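Local coordinates for protein haemagglutinin I (Physarum polycephalum, PDB 3A5P) that is a lectin that agglutinates red blood cells, probably by binding carbohydrate through a small domain of legume-lectin fold, at residues T79-A82 with G83-S87. Numbering follows the deposited sequence.
Sequences TFTA and GGNVS
Phe80 and Val86 pair across the two strands as a non-hydrogen-bonded antiparallel pair, their side chains lying side by side and pointing the same way on the buried face of a tight β hairpin. Val86 CG1 sits over one face of the Phe80 ring, 3.9 Å from its centroid and shifted toward the rim, a CH-pi contact; CG2 reaches the same side of the ring, 3.6 Å from Phe80 CE1. A chi1 of -164° sets CG1 opposite the Val86 backbone N and lets both methyls meet the aromatic ring. On the opposite face of the hairpin, with Thr79 and Ser87, the Thr81 hydroxyl stands between its own N and carbonyl carbon (chi1 45°), which brings OG1 against Asn85 CB at 3.3 Å. The Asn85 amide turns back along the turn: ND2 donates to Ala82 O at 3.0 Å, with the acceptor nearly in the amide plane, while OD1 bonds to His97 NE2, so both ends of the amide are held. Gly83 and Gly84 make the bend with positive phi. Two backbone bonds join Thr81 to Asn85 and two join Thr79 to Ser87; a water links Thr79 OG1 to Ser87 O. The hairpin forms the middle of a four-stranded sheet, between strands 3-10 and 96-99. Its Phe80 reaches Val32 and Val34 of strand 30-34 in the second sheet, joining the two layers of the sandwich.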
ATOM      1  N   THR A  79       6.567   2.863 -15.077  1.00 16.29           N
ATOM      2  CA  THR A  79       6.144   2.114 -16.266  1.00 16.10           C
ATOM      3  C   THR A  79       6.191   0.618 -15.974  1.00 15.37           C
ATOM      4  O   THR A  79       7.248   0.070 -15.616  1.00 14.91           O
ATOM      5  CB  THR A  79       6.993   2.461 -17.538  1.00 17.18           C
ATOM      6  OG1 THR A  79       6.942   3.874 -17.776  1.00 17.66           O
ATOM      7  CG2 THR A  79       6.454   1.711 -18.801  1.00 17.16           C
ATOM      8  N   PHE A  80       5.046  -0.028 -16.165  1.00 14.65           N
ATOM      9  CA  PHE A  80       4.886  -1.442 -15.864  1.00 15.01           C
ATOM     10  C   PHE A  80       5.000  -2.312 -17.099  1.00 14.73           C
ATOM     11  O   PHE A  80       4.399  -2.018 -18.106  1.00 14.34           O
ATOM     12  CB  PHE A  80       3.542  -1.652 -15.167  1.00 15.38           C
ATOM     13  CG  PHE A  80       3.520  -1.066 -13.788  1.00 15.20           C
ATOM     14  CD1 PHE A  80       3.755  -1.879 -12.675  1.00 17.61           C
ATOM     15  CD2 PHE A  80       3.344   0.305 -13.611  1.00 17.23           C
ATOM     16  CE1 PHE A  80       3.758  -1.318 -11.380  1.00 17.01           C
ATOM     17  CE2 PHE A  80       3.369   0.889 -12.319  1.00 16.63           C
ATOM     18  CZ  PHE A  80       3.577   0.067 -11.217  1.00 15.68           C
ATOM     19  N   THR A  81       5.794  -3.371 -17.012  1.00 14.69           N
ATOM     20  CA  THR A  81       5.804  -4.390 -18.079  1.00 14.88           C
ATOM     21  C   THR A  81       5.626  -5.771 -17.447  1.00 15.82           C
ATOM     22  O   THR A  81       5.827  -5.938 -16.224  1.00 16.01           O
ATOM     23  CB  THR A  81       7.089  -4.305 -18.933  1.00 14.52           C
ATOM     24  OG1 THR A  81       8.227  -4.157 -18.067  1.00 15.66           O
ATOM     25  CG2 THR A  81       6.989  -3.110 -19.916  1.00 14.51           C
ATOM     26  N   ALA A  82       5.255  -6.744 -18.281  1.00 16.45           N
ATOM     27  CA  ALA A  82       4.935  -8.097 -17.827  1.00 18.00           C
ATOM     28  C   ALA A  82       6.088  -8.699 -17.021  1.00 17.79           C
ATOM     29  O   ALA A  82       7.270  -8.388 -17.261  1.00 18.01           O
ATOM     30  CB  ALA A  82       4.615  -9.006 -19.019  1.00 18.35           C
ATOM     31  N   GLY A  83       5.735  -9.553 -16.070  1.00 17.58           N
ATOM     32  CA  GLY A  83       6.745 -10.135 -15.168  1.00 18.27           C
ATOM     33  C   GLY A  83       7.027  -9.287 -13.935  1.00 18.48           C
ATOM     34  O   GLY A  83       8.033  -9.497 -13.258  1.00 18.20           O
ATOM     35  N   GLY A  84       6.137  -8.344 -13.636  1.00 18.19           N
ATOM     36  CA  GLY A  84       6.274  -7.513 -12.432  1.00 18.57           C
ATOM     37  C   GLY A  84       7.407  -6.495 -12.534  1.00 18.30           C
ATOM     38  O   GLY A  84       7.941  -6.050 -11.516  1.00 18.28           O
ATOM     39  N   ASN A  85       7.767  -6.124 -13.764  1.00 16.92           N
ATOM     40  CA  ASN A  85       8.845  -5.186 -13.979  1.00 16.97           C
ATOM     41  C   ASN A  85       8.334  -3.761 -13.913  1.00 16.78           C
ATOM     42  O   ASN A  85       7.339  -3.427 -14.550  1.00 17.27           O
ATOM     43  CB  ASN A  85       9.541  -5.430 -15.321  1.00 16.61           C
ATOM     44  CG  ASN A  85      10.371  -6.669 -15.306  1.00 17.22           C
ATOM     45  OD1 ASN A  85      11.427  -6.708 -14.668  1.00 17.41           O
ATOM     46  ND2 ASN A  85       9.889  -7.721 -15.966  1.00 18.39           N
ATOM     47  N   VAL A  86       9.048  -2.924 -13.171  1.00 16.36           N
ATOM     48  CA  VAL A  86       8.667  -1.526 -13.018  1.00 16.05           C
ATOM     49  C   VAL A  86       9.898  -0.668 -13.248  1.00 16.60           C
ATOM     50  O   VAL A  86      10.924  -0.888 -12.610  1.00 17.52           O
ATOM     51  CB  VAL A  86       8.094  -1.216 -11.605  1.00 16.13           C
ATOM     52  CG1 VAL A  86       7.345   0.144 -11.626  1.00 16.49           C
ATOM     53  CG2 VAL A  86       7.159  -2.336 -11.137  1.00 15.80           C
ATOM     54  N   SER A  87       9.788   0.292 -14.160  1.00 16.49           N
ATOM     55  CA  SER A  87      10.820   1.296 -14.361  1.00 17.37           C
ATOM     56  C   SER A  87      10.284   2.630 -13.868  1.00 17.56           C
ATOM     57  O   SER A  87       9.227   3.055 -14.320  1.00 18.57           O
ATOM     58  CB  SER A  87      11.180   1.390 -15.844  1.00 18.36           C
ATOM     59  OG  SER A  87      12.151   2.400 -16.062  1.00 18.61           O
TER
HETATM   60  O   HOH W   1       8.783   5.380 -16.464  1.00 20.20           O